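Local coordinates for conserved hypothetical protein NMB0706 (Neisseria meningitidis, PDB 1RV9) that is of unknown function but belongs to the DUF152 (YfiH) family, also called multi-copper polyphenol oxidoreductase laccase, and may be an enzyme, at residues G38-A43 / P57-R62; A134-R139 / G144-T149; N148-M153 / E217-V222. All coordinates share one frame; numbering follows the deposited sequence.

Contact 1 of 3, residues G38-A43 / P57-R62; sequences GVSQGA and PEAVRR
Val39 meets Arg62 where the loop between strand 28-33 and helix 57-71 folds back on the first turns of that helix. Its two methyls divide the work. CG1, anti to the carbonyl carbon (chi1 -58°), lies 3.4 Å above the plane of the Arg62 guanidinium, displaced toward its rim, while CG2 comes within 3.3 Å of Arg62 NH1. CG2 also packs on the helix itself, 3.6 Å from Ala59 O and 4.1 Å from Ala59 CB, and the valine and arginine side chains cross at about a right angle. The arginine reaches this place through a bend at chi3 (68°), which brings its flat end against Val39. One residue on, Ser40 is closest in backbone register to Ala59, their CA atoms 5.7 Å apart. Its OG lies 3.8 Å from Ala59 CB, but the hydroxyl's polar partners are Asp55 and Asn63; Asn63 OD1 also bonds to Val39 N, so Asp55, just before the helix, and Asn63, within it, hold the loop. Between the two segments themselves no hydrogen bond forms. The chemistry is therefore van der Waals: an aliphatic branch lying against a guanidinium face leaves the N-H groups at the rim of that group able to point to other partners.

Contact 2 of 3, residues A134-R139 / G144-T149; sequences AHAGWR and GVLQNT
Ala134 and Ala136, on the final residues of strand 131-136, carry helix 145-153 in an alpha/beta layer; the axes of strand residues 134-136 and helix residues 145-149 run nearly antiparallel (165°) and approach to 8.8 Å. The methyl of Ala134 is the centre of the contact: Leu146 CD2 lies 3.9 Å from Ala134 CB, and Thr149 OG1 lies 3.7 Å from it. Val145 packs nearer the strand end, its CG1 between the backbone N and the carbonyl carbon (chi1 67°) and resting 3.8 Å from His135 O and 4.3 Å from Ala136 CB. Farther out, Ala101 and Phe123 of the adjoining strands add to the apolar surface under the helix, and Gly144, closing helix 138-143 in a Schellman motif while serving as N-cap of helix 145-153, sets the turn between them. His135 starts out away from the helix, and its ND1 is hydrogen-bonded to Asp100 OD1; with Cys118 they have the geometry of a possible Cys-His-Asp triad, and a sulfate lies about 4 Å from the histidine side chain. Thr149 OG1 donates to Val145 O over 2.8 Å, tilted 31° from the carbonyl plane, while Thr149 N reaches that oxygen from the opposite face.

Contact 3 of 3, residues N148-M153 / E217-V222; sequences NTIAAM and EGVGGV
The Schellman motif that ends helix 206-217, ahead of edge strand 221-224, packs against helix 145-153 through Ile150. Its terminal methyl makes the whole contact: Ile150 CD1 lies 3.5 Å from Val219 CG2 and 3.7 Å from Glu217 CG. CG1 stands anti to the carbonyl carbon (chi1 -71°) and the chain then runs extended (chi2 166°), which carries CD1 out from the helix to where it touches both the valine branch and the glutamate methylenes. Glu217 offers CB and CG, with CB 3.9 Å from Ile150 CD1; a bend at chi2 turns its carboxylate aside, so the isoleucine meets methylenes and no charged oxygen. Val219 contributes one branch, CG2. Between the two, Gly218 has positive phi (109°) and ends the helix, turning the chain out of it, with Glu217 and Val219 on either side of the glycine in sequence both touching that methyl. Leu214 of helix 206-217 touches both Ile150 and Val219, and Phe123 adds to the isoleucine's surroundings from the sheet. Lys215, in the last turn of helix 206-217, hydrogen-bonds through NZ to Val219 O and thereby ties the turn back to its helix. Ile150 of the neighbouring helix thus adds to the packing of Val219 on Leu214 across Gly218, the apolar contact characteristic of a Schellman motif.

Contacts 2 and 3 are neighbours, with centres about 11 Å apart; they share Asn148 and Thr149, and both use helix 145-153. Contact 2 seats the beginning of that helix on the sheet, whereas contact 3 joins its later turns to the connection into the sheet's edge strand; Gln147 CG and Glu217 CD touch at 3.4 Å between them. Both are buried and mainly apolar. Contact 1 lies on the opposite side of the chain's centre, with its centre about 28 Å from that of contact 2 and 35 Å from that of contact 3. It is only partly buried, and there valine methyls meet an arginine, in contrast to the alkyl packing near the sheet.

Contact 1 of 3, residues G38-A43 / P57-R62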
loop_
_atom_site.group_PDB
_atom_site.type_symbol
_atom_site.label_atom_id
_atom_site.label_comp_id
_atom_site.label_asym_id
_atom_site.label_seq_id
_atom_site.Cartn_x
_atom_site.Cartn_y
_atom_site.Cartn_z
ATOM N N GLY A 38 -2.433 -1.049 19.217
ATOM C CA GLY A 38 -1.815 0.229 19.523
ATOM C C GLY A 38 -2.314 0.920 20.777
ATOM O O GLY A 38 -2.988 0.309 21.606
ATOM N N VAL A 39 -1.986 2.203 20.907
ATOM C CA VAL A 39 -2.381 2.987 22.075
ATOM C C VAL A 39 -3.299 4.168 21.766
ATOM O O VAL A 39 -3.685 4.903 22.675
ATOM C CB VAL A 39 -1.149 3.535 22.828
ATOM C CG1 VAL A 39 -0.244 2.387 23.248
ATOM C CG2 VAL A 39 -0.395 4.525 21.951
ATOM N N SER A 40 -3.647 4.358 20.496
ATOM C CA SER A 40 -4.522 5.467 20.122
ATOM C C SER A 40 -5.969 5.187 20.507
ATOM O O SER A 40 -6.364 4.037 20.687
ATOM C CB SER A 40 -4.418 5.746 18.618
ATOM O OG SER A 40 -3.115 6.190 18.292
ATOM N N GLN A 41 -6.761 6.250 20.614
ATOM C CA GLN A 41 -8.159 6.129 21.018
ATOM C C GLN A 41 -9.133 6.810 20.066
ATOM O O GLN A 41 -8.736 7.486 19.118
ATOM C CB GLN A 41 -8.345 6.749 22.404
ATOM C CG GLN A 41 -8.037 8.240 22.419
ATOM C CD GLN A 41 -8.074 8.843 23.803
ATOM O OE1 GLN A 41 -9.137 9.217 24.310
ATOM N NE2 GLN A 41 -6.911 8.936 24.430
ATOM N N GLY A 42 -10.417 6.635 20.349
ATOM C CA GLY A 42 -11.450 7.256 19.542
ATOM C C GLY A 42 -11.433 6.848 18.085
ATOM O O GLY A 42 -11.371 5.664 17.763
ATOM N N ALA A 43 -11.490 7.840 17.206
ATOM C CA ALA A 43 -11.498 7.600 15.765
ATOM C C ALA A 43 -10.210 6.948 15.294
ATOM O O ALA A 43 -10.163 6.351 14.225
ATOM C CB ALA A 43 -11.697 8.920 15.019
ATOM N N PRO A 57 0.404 13.144 18.687
ATOM C CA PRO A 57 1.763 12.834 18.231
ATOM C C PRO A 57 2.490 11.787 19.075
ATOM O O PRO A 57 3.159 10.902 18.537
ATOM C CB PRO A 57 2.451 14.195 18.266
ATOM C CG PRO A 57 1.331 15.129 17.921
ATOM C CD PRO A 57 0.207 14.601 18.780
ATOM N N GLU A 58 2.363 11.886 20.395
ATOM C CA GLU A 58 3.023 10.930 21.278
ATOM C C GLU A 58 2.465 9.523 21.078
ATOM O O GLU A 58 3.205 8.541 21.129
ATOM C CB GLU A 58 2.857 11.341 22.742
ATOM C CG GLU A 58 3.427 10.324 23.718
ATOM C CD GLU A 58 3.085 10.638 25.159
ATOM O OE1 GLU A 58 3.619 11.628 25.701
ATOM O OE2 GLU A 58 2.271 9.893 25.747
ATOM N N ALA A 59 1.157 9.433 20.856
ATOM C CA ALA A 59 0.509 8.143 20.645
ATOM C C ALA A 59 1.036 7.492 19.371
ATOM O O ALA A 59 1.357 6.304 19.358
ATOM C CB ALA A 59 -1.002 8.322 20.553
ATOM N N VAL A 60 1.125 8.274 18.300
ATOM C CA VAL A 60 1.624 7.755 17.029
ATOM C C VAL A 60 3.058 7.263 17.180
ATOM O O VAL A 60 3.429 6.228 16.628
ATOM C CB VAL A 60 1.581 8.829 15.923
ATOM C CG1 VAL A 60 2.184 8.273 14.632
ATOM C CG2 VAL A 60 0.146 9.266 15.686
ATOM N N ARG A 61 3.866 8.011 17.924
ATOM C CA ARG A 61 5.255 7.634 18.147
ATOM C C ARG A 61 5.307 6.267 18.821
ATOM O O ARG A 61 6.125 5.417 18.467
ATOM C CB ARG A 61 5.946 8.672 19.036
ATOM C CG ARG A 61 7.401 8.368 19.351
ATOM C CD ARG A 61 7.687 8.643 20.820
ATOM N NE ARG A 61 7.754 7.405 21.592
ATOM C CZ ARG A 61 7.202 7.227 22.789
ATOM N NH1 ARG A 61 6.524 8.208 23.368
ATOM N NH2 ARG A 61 7.338 6.063 23.416
ATOM N N ARG A 62 4.427 6.056 19.794
ATOM C CA ARG A 62 4.385 4.789 20.507
ATOM C C ARG A 62 3.925 3.656 19.587
ATOM O O ARG A 62 4.473 2.553 19.635
ATOM C CB ARG A 62 3.464 4.911 21.724
ATOM C CG ARG A 62 3.907 6.005 22.693
ATOM C CD ARG A 62 2.849 6.270 23.748
ATOM N NE ARG A 62 2.688 5.145 24.664
ATOM C CZ ARG A 62 1.538 4.819 25.244
ATOM N NH1 ARG A 62 0.444 5.530 24.997
ATOM N NH2 ARG A 62 1.479 3.786 26.075
#

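Contact 2 of 3, residues A134-R139 / G144-T149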
loop_
_atom_site.group_PDB
_atom_site.type_symbol
_atom_site.label_atom_id
_atom_site.label_comp_id
_atom_site.label_asym_id
_atom_site.label_seq_id
_atom_site.Cartn_x
_atom_site.Cartn_y
_atom_site.Cartn_z
ATOM N N ALA A 134 4.622 0.336 -2.454
ATOM C CA ALA A 134 4.072 1.477 -3.170
ATOM C C ALA A 134 2.682 1.849 -2.666
ATOM O O ALA A 134 1.856 0.982 -2.373
ATOM C CB ALA A 134 4.015 1.179 -4.669
ATOM N N HIS A 135 2.448 3.155 -2.563
ATOM C CA HIS A 135 1.174 3.711 -2.122
ATOM C C HIS A 135 0.381 4.005 -3.389
ATOM O O HIS A 135 0.701 4.937 -4.134
ATOM C CB HIS A 135 1.422 5.004 -1.343
ATOM C CG HIS A 135 0.178 5.768 -1.014
ATOM N ND1 HIS A 135 0.072 7.128 -1.212
ATOM C CD2 HIS A 135 -0.999 5.374 -0.472
ATOM C CE1 HIS A 135 -1.116 7.540 -0.808
ATOM N NE2 HIS A 135 -1.786 6.496 -0.353
ATOM N N ALA A 136 -0.655 3.207 -3.626
ATOM C CA ALA A 136 -1.463 3.358 -4.823
ATOM C C ALA A 136 -2.887 3.845 -4.618
ATOM O O ALA A 136 -3.831 3.051 -4.633
ATOM C CB ALA A 136 -1.470 2.037 -5.607
ATOM N N GLY A 137 -3.033 5.150 -4.399
ATOM C CA GLY A 137 -4.357 5.732 -4.294
ATOM C C GLY A 137 -4.754 5.794 -5.759
ATOM O O GLY A 137 -3.942 5.422 -6.611
ATOM N N TRP A 138 -5.953 6.254 -6.094
ATOM C CA TRP A 138 -6.308 6.277 -7.507
ATOM C C TRP A 138 -5.419 7.215 -8.318
ATOM O O TRP A 138 -5.114 6.931 -9.470
ATOM C CB TRP A 138 -7.790 6.630 -7.716
ATOM C CG TRP A 138 -8.159 8.069 -7.511
ATOM C CD1 TRP A 138 -8.601 8.651 -6.357
ATOM C CD2 TRP A 138 -8.160 9.098 -8.506
ATOM N NE1 TRP A 138 -8.882 9.979 -6.573
ATOM C CE2 TRP A 138 -8.617 10.281 -7.882
ATOM C CE3 TRP A 138 -7.813 9.139 -9.863
ATOM C CZ2 TRP A 138 -8.745 11.492 -8.574
ATOM C CZ3 TRP A 138 -7.940 10.340 -10.550
ATOM C CH2 TRP A 138 -8.400 11.502 -9.902
ATOM N N ARG A 139 -4.980 8.317 -7.715
ATOM C CA ARG A 139 -4.128 9.261 -8.434
ATOM C C ARG A 139 -2.766 8.662 -8.768
ATOM O O ARG A 139 -2.314 8.730 -9.911
ATOM C CB ARG A 139 -3.954 10.546 -7.617
ATOM C CG ARG A 139 -5.203 11.414 -7.589
ATOM C CD ARG A 139 -5.081 12.554 -6.592
ATOM N NE ARG A 139 -6.316 13.333 -6.529
ATOM C CZ ARG A 139 -6.700 14.212 -7.448
ATOM N NH1 ARG A 139 -5.943 14.446 -8.512
ATOM N NH2 ARG A 139 -7.858 14.846 -7.313
ATOM N N GLY A 144 1.017 6.122 -12.571
ATOM C CA GLY A 144 2.149 5.260 -12.861
ATOM C C GLY A 144 3.100 4.964 -11.713
ATOM O O GLY A 144 4.269 4.656 -11.947
ATOM N N VAL A 145 2.623 5.041 -10.475
ATOM C CA VAL A 145 3.502 4.765 -9.342
ATOM C C VAL A 145 4.001 3.320 -9.363
ATOM O O VAL A 145 5.146 3.052 -8.992
ATOM C CB VAL A 145 2.804 5.060 -7.981
ATOM C CG1 VAL A 145 1.668 4.085 -7.745
ATOM C CG2 VAL A 145 3.829 4.994 -6.843
ATOM N N LEU A 146 3.162 2.391 -9.813
ATOM C CA LEU A 146 3.578 0.991 -9.858
ATOM C C LEU A 146 4.656 0.777 -10.919
ATOM O O LEU A 146 5.659 0.101 -10.669
ATOM C CB LEU A 146 2.379 0.073 -10.118
ATOM C CG LEU A 146 1.278 0.104 -9.047
ATOM C CD1 LEU A 146 0.283 -1.016 -9.297
ATOM C CD2 LEU A 146 1.885 -0.058 -7.658
ATOM N N GLN A 147 4.459 1.361 -12.097
ATOM C CA GLN A 147 5.441 1.229 -13.169
ATOM C C GLN A 147 6.786 1.807 -12.739
ATOM O O GLN A 147 7.833 1.224 -13.022
ATOM C CB GLN A 147 4.961 1.929 -14.449
ATOM C CG GLN A 147 3.711 1.322 -15.079
ATOM C CD GLN A 147 2.432 1.980 -14.600
ATOM O OE1 GLN A 147 2.210 2.134 -13.398
ATOM N NE2 GLN A 147 1.577 2.366 -15.542
ATOM N N ASN A 148 6.765 2.946 -12.050
ATOM C CA ASN A 148 8.008 3.565 -11.595
ATOM C C ASN A 148 8.691 2.721 -10.521
ATOM O O ASN A 148 9.921 2.662 -10.453
ATOM C CB ASN A 148 7.751 4.974 -11.051
ATOM C CG ASN A 148 7.298 5.939 -12.125
ATOM O OD1 ASN A 148 7.473 5.680 -13.317
ATOM N ND2 ASN A 148 6.726 7.062 -11.711
ATOM N N THR A 149 7.897 2.071 -9.678
ATOM C CA THR A 149 8.459 1.230 -8.627
ATOM C C THR A 149 9.142 0.020 -9.256
ATOM O O THR A 149 10.266 -0.332 -8.902
ATOM C CB THR A 149 7.363 0.762 -7.656
ATOM O OG1 THR A 149 6.771 1.909 -7.033
ATOM C CG2 THR A 149 7.954 -0.155 -6.578
#

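Contact 3 of 3, residues N148-M153 / E217-V222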
loop_
_atom_site.group_PDB
_atom_site.type_symbol
_atom_site.label_atom_id
_atom_site.label_comp_id
_atom_site.label_asym_id
_atom_site.label_seq_id
_atom_site.Cartn_x
_atom_site.Cartn_y
_atom_site.Cartn_z
ATOM N N ASN A 148 6.765 2.946 -12.050
ATOM C CA ASN A 148 8.008 3.565 -11.595
ATOM C C ASN A 148 8.691 2.721 -10.521
ATOM O O ASN A 148 9.921 2.662 -10.453
ATOM C CB ASN A 148 7.751 4.974 -11.051
ATOM C CG ASN A 148 7.298 5.939 -12.125
ATOM O OD1 ASN A 148 7.473 5.680 -13.317
ATOM N ND2 ASN A 148 6.726 7.062 -11.711
ATOM N N THR A 149 7.897 2.071 -9.678
ATOM C CA THR A 149 8.459 1.230 -8.627
ATOM C C THR A 149 9.142 0.020 -9.256
ATOM O O THR A 149 10.266 -0.332 -8.902
ATOM C CB THR A 149 7.363 0.762 -7.656
ATOM O OG1 THR A 149 6.771 1.909 -7.033
ATOM C CG2 THR A 149 7.954 -0.155 -6.578
ATOM N N ILE A 150 8.454 -0.607 -10.202
ATOM C CA ILE A 150 8.991 -1.768 -10.899
ATOM C C ILE A 150 10.332 -1.419 -11.546
ATOM O O ILE A 150 11.297 -2.182 -11.454
ATOM C CB ILE A 150 7.987 -2.244 -11.977
ATOM C CG1 ILE A 150 6.776 -2.886 -11.295
ATOM C CG2 ILE A 150 8.656 -3.210 -12.947
ATOM C CD1 ILE A 150 5.582 -3.079 -12.208
ATOM N N ALA A 151 10.392 -0.259 -12.190
ATOM C CA ALA A 151 11.616 0.178 -12.848
ATOM C C ALA A 151 12.750 0.386 -11.853
ATOM O O ALA A 151 13.895 0.003 -12.111
ATOM C CB ALA A 151 11.365 1.469 -13.618
ATOM N N ALA A 152 12.430 0.988 -10.712
ATOM C CA ALA A 152 13.435 1.269 -9.694
ATOM C C ALA A 152 14.042 0.025 -9.052
ATOM O O ALA A 152 15.156 0.071 -8.534
ATOM C CB ALA A 152 12.841 2.169 -8.621
ATOM N N MET A 153 13.315 -1.084 -9.087
ATOM C CA MET A 153 13.799 -2.328 -8.493
ATOM C C MET A 153 14.923 -2.975 -9.290
ATOM O O MET A 153 15.737 -3.719 -8.742
ATOM C CB MET A 153 12.646 -3.315 -8.337
ATOM C CG MET A 153 11.629 -2.886 -7.299
ATOM S SD MET A 153 10.330 -4.101 -7.083
ATOM C CE MET A 153 11.200 -5.341 -6.122
ATOM N N GLU A 217 2.631 -4.576 -17.362
ATOM C CA GLU A 217 4.028 -4.215 -17.177
ATOM C C GLU A 217 4.942 -5.438 -17.251
ATOM O O GLU A 217 6.142 -5.305 -17.483
ATOM C CB GLU A 217 4.200 -3.489 -15.839
ATOM C CG GLU A 217 5.270 -2.412 -15.838
ATOM C CD GLU A 217 5.033 -1.301 -16.864
ATOM O OE1 GLU A 217 3.956 -1.246 -17.502
ATOM O OE2 GLU A 217 5.941 -0.464 -17.021
ATOM N N GLY A 218 4.372 -6.623 -17.052
ATOM C CA GLY A 218 5.162 -7.841 -17.131
ATOM C C GLY A 218 5.421 -8.557 -15.822
ATOM O O GLY A 218 6.166 -9.535 -15.788
ATOM N N VAL A 219 4.815 -8.083 -14.738
ATOM C CA VAL A 219 5.011 -8.718 -13.441
ATOM C C VAL A 219 4.551 -10.177 -13.491
ATOM O O VAL A 219 3.426 -10.472 -13.895
ATOM C CB VAL A 219 4.258 -7.941 -12.338
ATOM C CG1 VAL A 219 4.330 -8.690 -11.017
ATOM C CG2 VAL A 219 4.882 -6.555 -12.188
ATOM N N GLY A 220 5.441 -11.077 -13.077
ATOM C CA GLY A 220 5.162 -12.505 -13.100
ATOM C C GLY A 220 3.979 -13.035 -12.316
ATOM O O GLY A 220 3.304 -13.962 -12.769
ATOM N N GLY A 221 3.725 -12.475 -11.139
ATOM C CA GLY A 221 2.607 -12.946 -10.343
ATOM C C GLY A 221 2.048 -11.879 -9.428
ATOM O O GLY A 221 2.794 -11.047 -8.917
ATOM N N VAL A 222 0.732 -11.901 -9.234
ATOM C CA VAL A 222 0.052 -10.942 -8.369
ATOM C C VAL A 222 -0.799 -11.711 -7.365
ATOM O O VAL A 222 -1.595 -12.579 -7.739
ATOM C CB VAL A 222 -0.839 -9.987 -9.185
ATOM C CG1 VAL A 222 -1.443 -8.932 -8.271
ATOM C CG2 VAL A 222 -0.019 -9.329 -10.281
#